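PDB 2OKX: rhamnosidase B from Bacillus sp., which probably hydrolyses terminal alpha-L-rhamnose residues from rhamnosides, as an alpha-L-rhamnosidase of glycoside hydrolase family 78. Local coordinates for residues 621-633 and 672-684. Sequence-based numbering, arbitrary orientation.
Sequences AWSSVIPNWTFFW and GLLNMAGWNLLDW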
ATOM      1  N   ALA A 621       1.751 -10.229   8.496  1.00 26.01           N
ATOM      2  CA  ALA A 621       1.086 -10.987   9.547  1.00 26.75           C
ATOM      3  C   ALA A 621      -0.238 -11.540   9.028  1.00 25.80           C
ATOM      4  O   ALA A 621      -0.972 -12.195   9.764  1.00 26.78           O
ATOM      5  CB  ALA A 621       0.851 -10.103  10.769  1.00 25.17           C
ATOM      6  N   TRP A 622      -0.560 -11.257   7.767  1.00 25.95           N
ATOM      7  CA  TRP A 622      -1.789 -11.788   7.181  1.00 24.17           C
ATOM      8  C   TRP A 622      -1.394 -13.042   6.413  1.00 25.73           C
ATOM      9  O   TRP A 622      -0.811 -12.957   5.333  1.00 23.25           O
ATOM     10  CB  TRP A 622      -2.458 -10.791   6.222  1.00 24.00           C
ATOM     11  CG  TRP A 622      -3.698 -11.360   5.534  1.00 24.68           C
ATOM     12  CD1 TRP A 622      -4.445 -12.436   5.947  1.00 23.30           C
ATOM     13  CD2 TRP A 622      -4.347 -10.858   4.352  1.00 23.99           C
ATOM     14  NE1 TRP A 622      -5.512 -12.629   5.101  1.00 23.45           N
ATOM     15  CE2 TRP A 622      -5.478 -11.678   4.114  1.00 24.54           C
ATOM     16  CE3 TRP A 622      -4.086  -9.797   3.473  1.00 23.71           C
ATOM     17  CZ2 TRP A 622      -6.347 -11.467   3.033  1.00 24.69           C
ATOM     18  CZ3 TRP A 622      -4.951  -9.585   2.396  1.00 23.23           C
ATOM     19  CH2 TRP A 622      -6.067 -10.418   2.188  1.00 25.22           C
ATOM     20  N   SER A 623      -1.693 -14.200   6.991  1.00 24.70           N
ATOM     21  CA  SER A 623      -1.372 -15.471   6.359  1.00 25.95           C
ATOM     22  C   SER A 623      -2.407 -15.693   5.271  1.00 25.76           C
ATOM     23  O   SER A 623      -3.484 -16.241   5.518  1.00 26.40           O
ATOM     24  CB  SER A 623      -1.423 -16.603   7.390  1.00 26.84           C
ATOM     25  OG  SER A 623      -0.980 -17.827   6.828  1.00 28.29           O
ATOM     26  N   SER A 624      -2.072 -15.246   4.065  1.00 25.28           N
ATOM     27  CA  SER A 624      -2.964 -15.351   2.921  1.00 24.43           C
ATOM     28  C   SER A 624      -2.202 -15.866   1.711  1.00 25.42           C
ATOM     29  O   SER A 624      -1.039 -15.517   1.503  1.00 26.33           O
ATOM     30  CB  SER A 624      -3.561 -13.977   2.609  1.00 24.37           C
ATOM     31  OG  SER A 624      -4.345 -14.012   1.432  1.00 21.94           O
ATOM     32  N   VAL A 625      -2.866 -16.698   0.916  1.00 25.38           N
ATOM     33  CA  VAL A 625      -2.252 -17.269  -0.272  1.00 24.25           C
ATOM     34  C   VAL A 625      -3.112 -17.117  -1.515  1.00 24.25           C
ATOM     35  O   VAL A 625      -4.327 -17.322  -1.477  1.00 24.83           O
ATOM     36  CB  VAL A 625      -1.970 -18.790  -0.099  1.00 24.68           C
ATOM     37  CG1 VAL A 625      -1.541 -19.396  -1.437  1.00 25.33           C
ATOM     38  CG2 VAL A 625      -0.892 -19.013   0.942  1.00 25.78           C
ATOM     39  N   ILE A 626      -2.466 -16.744  -2.613  1.00 23.75           N
ATOM     40  CA  ILE A 626      -3.121 -16.629  -3.906  1.00 24.39           C
ATOM     41  C   ILE A 626      -2.186 -17.398  -4.837  1.00 25.29           C
ATOM     42  O   ILE A 626      -1.074 -16.949  -5.127  1.00 25.15           O
ATOM     43  CB  ILE A 626      -3.237 -15.172  -4.386  1.00 26.61           C
ATOM     44  CG1 ILE A 626      -4.141 -14.377  -3.438  1.00 28.04           C
ATOM     45  CG2 ILE A 626      -3.819 -15.145  -5.798  1.00 27.86           C
ATOM     46  CD1 ILE A 626      -4.336 -12.923  -3.844  1.00 28.29           C
ATOM     47  N   PRO A 627      -2.610 -18.589  -5.290  1.00 25.60           N
ATOM     48  CA  PRO A 627      -1.783 -19.406  -6.184  1.00 26.26           C
ATOM     49  C   PRO A 627      -1.100 -18.617  -7.305  1.00 24.59           C
ATOM     50  O   PRO A 627       0.115 -18.686  -7.463  1.00 25.22           O
ATOM     51  CB  PRO A 627      -2.770 -20.442  -6.711  1.00 24.72           C
ATOM     52  CG  PRO A 627      -3.673 -20.654  -5.518  1.00 25.59           C
ATOM     53  CD  PRO A 627      -3.912 -19.234  -5.038  1.00 25.26           C
ATOM     54  N   ASN A 628      -1.880 -17.870  -8.078  1.00 24.39           N
ATOM     55  CA  ASN A 628      -1.321 -17.091  -9.180  1.00 25.41           C
ATOM     56  C   ASN A 628      -0.224 -16.118  -8.739  1.00 25.81           C
ATOM     57  O   ASN A 628       0.740 -15.899  -9.472  1.00 27.10           O
ATOM     58  CB  ASN A 628      -2.436 -16.336  -9.909  1.00 24.51           C
ATOM     59  CG  ASN A 628      -3.278 -17.245 -10.789  1.00 24.71           C
ATOM     60  OD1 ASN A 628      -4.419 -16.918 -11.138  1.00 24.78           O
ATOM     61  ND2 ASN A 628      -2.713 -18.389 -11.166  1.00 22.26           N
ATOM     62  N   TRP A 629      -0.359 -15.530  -7.551  1.00 24.14           N
ATOM     63  CA  TRP A 629       0.665 -14.603  -7.085  1.00 22.78           C
ATOM     64  C   TRP A 629       1.985 -15.341  -6.909  1.00 23.49           C
ATOM     65  O   TRP A 629       3.045 -14.829  -7.273  1.00 21.32           O
ATOM     66  CB  TRP A 629       0.265 -13.943  -5.758  1.00 22.33           C
ATOM     67  CG  TRP A 629      -0.628 -12.713  -5.883  1.00 22.50           C
ATOM     68  CD1 TRP A 629      -0.680 -11.656  -5.014  1.00 21.10           C
ATOM     69  CD2 TRP A 629      -1.628 -12.456  -6.883  1.00 22.66           C
ATOM     70  NE1 TRP A 629      -1.647 -10.765  -5.406  1.00 21.51           N
ATOM     71  CE2 TRP A 629      -2.245 -11.229  -6.547  1.00 22.59           C
ATOM     72  CE3 TRP A 629      -2.065 -13.142  -8.026  1.00 23.99           C
ATOM     73  CZ2 TRP A 629      -3.278 -10.675  -7.312  1.00 22.53           C
ATOM     74  CZ3 TRP A 629      -3.092 -12.589  -8.788  1.00 22.25           C
ATOM     75  CH2 TRP A 629      -3.687 -11.366  -8.426  1.00 24.01           C
ATOM     76  N   THR A 630       1.930 -16.546  -6.351  1.00 23.97           N
ATOM     77  CA  THR A 630       3.153 -17.310  -6.163  1.00 23.77           C
ATOM     78  C   THR A 630       3.698 -17.723  -7.530  1.00 23.80           C
ATOM     79  O   THR A 630       4.911 -17.737  -7.745  1.00 23.78           O
ATOM     80  CB  THR A 630       2.912 -18.542  -5.274  1.00 25.52           C
ATOM     81  OG1 THR A 630       2.563 -18.104  -3.953  1.00 25.63           O
ATOM     82  CG2 THR A 630       4.169 -19.400  -5.191  1.00 23.51           C
ATOM     83  N   PHE A 631       2.805 -18.040  -8.460  1.00 23.43           N
ATOM     84  CA  PHE A 631       3.245 -18.417  -9.798  1.00 24.71           C
ATOM     85  C   PHE A 631       3.898 -17.208 -10.470  1.00 24.73           C
ATOM     86  O   PHE A 631       4.857 -17.358 -11.228  1.00 25.30           O
ATOM     87  CB  PHE A 631       2.068 -18.909 -10.653  1.00 25.89           C
ATOM     88  CG  PHE A 631       1.344 -20.102 -10.077  1.00 24.46           C
ATOM     89  CD1 PHE A 631       1.996 -20.989  -9.226  1.00 23.80           C
ATOM     90  CD2 PHE A 631       0.012 -20.342 -10.402  1.00 25.04           C
ATOM     91  CE1 PHE A 631       1.325 -22.102  -8.699  1.00 24.69           C
ATOM     92  CE2 PHE A 631      -0.665 -21.451  -9.883  1.00 25.02           C
ATOM     93  CZ  PHE A 631      -0.002 -22.330  -9.029  1.00 24.09           C
ATOM     94  N   PHE A 632       3.382 -16.011 -10.194  1.00 24.23           N
ATOM     95  CA  PHE A 632       3.951 -14.803 -10.787  1.00 22.44           C
ATOM     96  C   PHE A 632       5.309 -14.512 -10.167  1.00 21.53           C
ATOM     97  O   PHE A 632       6.173 -13.899 -10.800  1.00 21.28           O
ATOM     98  CB  PHE A 632       3.011 -13.603 -10.611  1.00 22.72           C
ATOM     99  CG  PHE A 632       1.723 -13.726 -11.378  1.00 25.27           C
ATOM    100  CD1 PHE A 632       1.657 -14.502 -12.535  1.00 27.18           C
ATOM    101  CD2 PHE A 632       0.573 -13.075 -10.945  1.00 25.16           C
ATOM    102  CE1 PHE A 632       0.464 -14.629 -13.244  1.00 26.64           C
ATOM    103  CE2 PHE A 632      -0.621 -13.196 -11.646  1.00 27.05           C
ATOM    104  CZ  PHE A 632      -0.676 -13.978 -12.800  1.00 27.79           C
ATOM    105  N   TRP A 633       5.493 -14.956  -8.927  1.00 21.63           N
ATOM    106  CA  TRP A 633       6.763 -14.778  -8.232  1.00 22.47           C
ATOM    107  C   TRP A 633       7.812 -15.623  -8.955  1.00 23.58           C
ATOM    108  O   TRP A 633       8.944 -15.187  -9.163  1.00 24.09           O
ATOM    109  CB  TRP A 633       6.655 -15.245  -6.775  1.00 21.25           C
ATOM    110  CG  TRP A 633       7.988 -15.341  -6.073  1.00 23.47           C
ATOM    111  CD1 TRP A 633       8.787 -14.306  -5.681  1.00 23.37           C
ATOM    112  CD2 TRP A 633       8.684 -16.542  -5.710  1.00 23.39           C
ATOM    113  NE1 TRP A 633       9.939 -14.785  -5.098  1.00 24.52           N
ATOM    114  CE2 TRP A 633       9.902 -16.155  -5.104  1.00 25.65           C
ATOM    115  CE3 TRP A 633       8.397 -17.908  -5.839  1.00 25.93           C
ATOM    116  CZ2 TRP A 633      10.834 -17.087  -4.626  1.00 25.74           C
ATOM    117  CZ3 TRP A 633       9.325 -18.838  -5.364  1.00 26.77           C
ATOM    118  CH2 TRP A 633      10.528 -18.419  -4.765  1.00 26.95           C
ATOM    119  N   GLY A 672      -6.713 -34.989 -12.012  1.00 43.68           N
ATOM    120  CA  GLY A 672      -5.458 -34.600 -12.630  1.00 42.11           C
ATOM    121  C   GLY A 672      -5.398 -33.093 -12.803  1.00 40.83           C
ATOM    122  O   GLY A 672      -4.615 -32.576 -13.599  1.00 39.20           O
ATOM    123  N   LEU A 673      -6.238 -32.388 -12.049  1.00 39.23           N
ATOM    124  CA  LEU A 673      -6.303 -30.932 -12.104  1.00 38.55           C
ATOM    125  C   LEU A 673      -6.059 -30.326 -10.728  1.00 39.20           C
ATOM    126  O   LEU A 673      -6.277 -30.973  -9.701  1.00 38.31           O
ATOM    127  CB  LEU A 673      -7.675 -30.481 -12.616  1.00 37.20           C
ATOM    128  CG  LEU A 673      -8.070 -30.924 -14.029  1.00 39.34           C
ATOM    129  CD1 LEU A 673      -9.534 -30.605 -14.281  1.00 39.23           C
ATOM    130  CD2 LEU A 673      -7.180 -30.229 -15.053  1.00 39.96           C
ATOM    131  N   LEU A 674      -5.605 -29.077 -10.713  1.00 38.19           N
ATOM    132  CA  LEU A 674      -5.344 -28.383  -9.459  1.00 37.15           C
ATOM    133  C   LEU A 674      -6.673 -28.084  -8.775  1.00 37.40           C
ATOM    134  O   LEU A 674      -7.503 -27.346  -9.308  1.00 37.31           O
ATOM    135  CB  LEU A 674      -4.590 -27.074  -9.721  1.00 35.89           C
ATOM    136  CG  LEU A 674      -4.222 -26.255  -8.481  1.00 34.41           C
ATOM    137  CD1 LEU A 674      -3.277 -27.056  -7.605  1.00 31.57           C
ATOM    138  CD2 LEU A 674      -3.578 -24.936  -8.904  1.00 33.73           C
ATOM    139  N   ASN A 675      -6.878 -28.667  -7.597  1.00 38.36           N
ATOM    140  CA  ASN A 675      -8.110 -28.452  -6.848  1.00 39.23           C
ATOM    141  C   ASN A 675      -7.736 -27.879  -5.489  1.00 38.49           C
ATOM    142  O   ASN A 675      -7.037 -28.528  -4.711  1.00 36.26           O
ATOM    143  CB  ASN A 675      -8.856 -29.776  -6.659  1.00 41.17           C
ATOM    144  CG  ASN A 675     -10.300 -29.573  -6.245  1.00 42.84           C
ATOM    145  OD1 ASN A 675     -10.612 -28.664  -5.477  1.00 43.52           O
ATOM    146  ND2 ASN A 675     -11.187 -30.428  -6.746  1.00 42.78           N
ATOM    147  N   MET A 676      -8.203 -26.670  -5.195  1.00 39.17           N
ATOM    148  CA  MET A 676      -7.860 -26.045  -3.922  1.00 39.89           C
ATOM    149  C   MET A 676      -8.975 -25.266  -3.247  1.00 39.32           C
ATOM    150  O   MET A 676      -9.848 -24.701  -3.901  1.00 39.45           O
ATOM    151  CB  MET A 676      -6.668 -25.106  -4.109  1.00 41.57           C
ATOM    152  CG  MET A 676      -5.398 -25.782  -4.562  1.00 41.98           C
ATOM    153  SD  MET A 676      -4.105 -24.574  -4.812  1.00 46.64           S
ATOM    154  CE  MET A 676      -3.422 -24.466  -3.171  1.00 44.32           C
ATOM    155  N   ALA A 677      -8.922 -25.240  -1.921  1.00 37.77           N
ATOM    156  CA  ALA A 677      -9.887 -24.501  -1.121  1.00 37.67           C
ATOM    157  C   ALA A 677      -9.135 -23.265  -0.650  1.00 36.93           C
ATOM    158  O   ALA A 677      -8.403 -23.320   0.335  1.00 37.31           O
ATOM    159  CB  ALA A 677     -10.338 -25.334   0.075  1.00 36.23           C
ATOM    160  N   GLY A 678      -9.301 -22.159  -1.369  1.00 37.05           N
ATOM    161  CA  GLY A 678      -8.609 -20.938  -0.999  1.00 35.86           C
ATOM    162  C   GLY A 678      -8.965 -19.763  -1.886  1.00 34.66           C
ATOM    163  O   GLY A 678      -9.938 -19.813  -2.633  1.00 35.77           O
ATOM    164  N   TRP A 679      -8.173 -18.699  -1.804  1.00 33.37           N
ATOM    165  CA  TRP A 679      -8.414 -17.499  -2.597  1.00 32.17           C
ATOM    166  C   TRP A 679      -7.833 -17.729  -3.992  1.00 32.31           C
ATOM    167  O   TRP A 679      -6.657 -17.473  -4.234  1.00 32.81           O
ATOM    168  CB  TRP A 679      -7.744 -16.303  -1.913  1.00 29.90           C
ATOM    169  CG  TRP A 679      -8.220 -14.957  -2.369  1.00 27.90           C
ATOM    170  CD1 TRP A 679      -9.271 -14.687  -3.202  1.00 26.93           C
ATOM    171  CD2 TRP A 679      -7.666 -13.690  -1.997  1.00 27.23           C
ATOM    172  NE1 TRP A 679      -9.403 -13.330  -3.371  1.00 27.46           N
ATOM    173  CE2 TRP A 679      -8.430 -12.694  -2.643  1.00 27.65           C
ATOM    174  CE3 TRP A 679      -6.597 -13.300  -1.178  1.00 28.07           C
ATOM    175  CZ2 TRP A 679      -8.157 -11.329  -2.498  1.00 27.57           C
ATOM    176  CZ3 TRP A 679      -6.325 -11.939  -1.035  1.00 26.65           C
ATOM    177  CH2 TRP A 679      -7.103 -10.974  -1.692  1.00 27.15           C
ATOM    178  N   ASN A 680      -8.674 -18.221  -4.898  1.00 32.19           N
ATOM    179  CA  ASN A 680      -8.270 -18.530  -6.273  1.00 32.55           C
ATOM    180  C   ASN A 680      -8.520 -17.339  -7.189  1.00 31.98           C
ATOM    181  O   ASN A 680      -9.281 -17.430  -8.153  1.00 32.76           O
ATOM    182  CB  ASN A 680      -9.066 -19.740  -6.766  1.00 32.79           C
ATOM    183  CG  ASN A 680      -9.004 -20.906  -5.797  1.00 32.99           C
ATOM    184  OD1 ASN A 680      -9.998 -21.603  -5.578  1.00 34.52           O
ATOM    185  ND2 ASN A 680      -7.831 -21.127  -5.216  1.00 29.79           N
ATOM    186  N   LEU A 681      -7.849 -16.233  -6.889  1.00 30.38           N
ATOM    187  CA  LEU A 681      -8.016 -14.991  -7.630  1.00 28.90           C
ATOM    188  C   LEU A 681      -7.107 -14.765  -8.830  1.00 28.11           C
ATOM    189  O   LEU A 681      -6.018 -15.328  -8.929  1.00 26.90           O
ATOM    190  CB  LEU A 681      -7.834 -13.809  -6.671  1.00 29.20           C
ATOM    191  CG  LEU A 681      -7.925 -12.401  -7.267  1.00 28.70           C
ATOM    192  CD1 LEU A 681      -9.382 -12.085  -7.557  1.00 29.24           C
ATOM    193  CD2 LEU A 681      -7.335 -11.376  -6.303  1.00 28.38           C
ATOM    194  N   LEU A 682      -7.583 -13.913  -9.731  1.00 28.25           N
ATOM    195  CA  LEU A 682      -6.832 -13.499 -10.906  1.00 27.40           C
ATOM    196  C   LEU A 682      -7.150 -12.035 -11.211  1.00 26.89           C
ATOM    197  O   LEU A 682      -6.262 -11.190 -11.174  1.00 27.38           O
ATOM    198  CB  LEU A 682      -7.162 -14.348 -12.139  1.00 27.13           C
ATOM    199  CG  LEU A 682      -6.456 -13.819 -13.401  1.00 27.68           C
ATOM    200  CD1 LEU A 682      -4.950 -13.749 -13.157  1.00 27.77           C
ATOM    201  CD2 LEU A 682      -6.761 -14.706 -14.597  1.00 30.65           C
ATOM    202  N   ASP A 683      -8.418 -11.733 -11.485  1.00 26.21           N
ATOM    203  CA  ASP A 683      -8.822 -10.370 -11.830  1.00 27.05           C
ATOM    204  C   ASP A 683     -10.050  -9.877 -11.056  1.00 27.83           C
ATOM    205  O   ASP A 683     -10.816 -10.676 -10.515  1.00 29.36           O
ATOM    206  CB  ASP A 683      -9.117 -10.301 -13.335  1.00 24.98           C
ATOM    207  CG  ASP A 683      -9.213  -8.880 -13.852  1.00 25.93           C
ATOM    208  OD1 ASP A 683      -9.754  -8.690 -14.965  1.00 24.04           O
ATOM    209  OD2 ASP A 683      -8.737  -7.956 -13.156  1.00 24.96           O
ATOM    210  N   TRP A 684     -10.234  -8.559 -11.013  1.00 27.66           N
ATOM    211  CA  TRP A 684     -11.384  -7.970 -10.325  1.00 28.59           C
ATOM    212  C   TRP A 684     -12.525  -7.869 -11.332  1.00 27.88           C
ATOM    213  O   TRP A 684     -12.846  -6.788 -11.830  1.00 28.16           O
ATOM    214  CB  TRP A 684     -11.043  -6.574  -9.775  1.00 28.93           C
ATOM    215  CG  TRP A 684     -10.012  -6.582  -8.675  1.00 31.61           C
ATOM    216  CD1 TRP A 684      -8.788  -5.972  -8.693  1.00 31.45           C
ATOM    217  CD2 TRP A 684     -10.113  -7.239  -7.402  1.00 32.84           C
ATOM    218  NE1 TRP A 684      -8.121  -6.211  -7.514  1.00 31.90           N
ATOM    219  CE2 TRP A 684      -8.910  -6.985  -6.703  1.00 32.65           C
ATOM    220  CE3 TRP A 684     -11.104  -8.018  -6.785  1.00 33.63           C
ATOM    221  CZ2 TRP A 684      -8.668  -7.485  -5.418  1.00 33.62           C
ATOM    222  CZ3 TRP A 684     -10.862  -8.515  -5.504  1.00 33.63           C
ATOM    223  CH2 TRP A 684      -9.653  -8.245  -4.837  1.00 33.79           C
TER
HETATM  224  O   HOH W   1      -5.814 -19.038  -0.191  1.00 25.58           O
HETATM  225  O   HOH W   2      -4.698 -17.750  -8.054  1.00 22.91           O
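Trp679 packs against Trp622, Ser624 and Ile626 in the helical domain, the (alpha/alpha)6 barrel of the family. The loop that follows helix 647-665 meets the segment leading into helix 627-644, with Ile626 as its N-cap residue. Trp679 CB lies 3.6 Å from Val625 O. CG stands anti to the backbone N (chi1 -163°), beside the carbonyl carbon, and the indole extends across Ile626. Trp679 CE3 touches Ile626 CG1 at 3.5 Å. Ile626 CD1 lies over one face of the six-membered ring, toward its rim, in a CH-pi contact, 3.7 Å from the centroid and 20° off the normal. Ser624 OG lies at the edge of the same ring, in its plane, 3.5 Å from Trp679 CE3; this hydroxyl is hydrogen-bonded to Asp350 and Asp616. The next atom, Trp679 CZ3, meets Trp622 CH2 at 3.6 Å, and at the tip Trp679 CH2 lies near Ile626 CD1 and Trp622 CH2. The two indoles touch rim to rim with planes at 36°. An alanine in place of Trp679 would probably leave Ile626 CD1 without its aromatic face and the rim of Trp622 without its neighbour.

Two waters bridge the segments, and Pro627 packs on the loop. Pro627 CD rests 3.4 Å from Trp679 O, while its CG faces the sulfur of Met676. One water accepts from Trp679 N and lies within donating distance of Val625 O. A second accepts from Asn628 N at 2.8 Å and donates to Leu681 O. Leu681 CD2 packs on Ile626 CD1 and Trp629 CH2. Trp629 NE1 makes a weak hydrogen bond to a glycerol, probably from the crystallisation liquor, which may mark a pocket. On the same indole, Leu682 O lies at the edge, in the ring plane, 3.8 Å from Trp629 CH2.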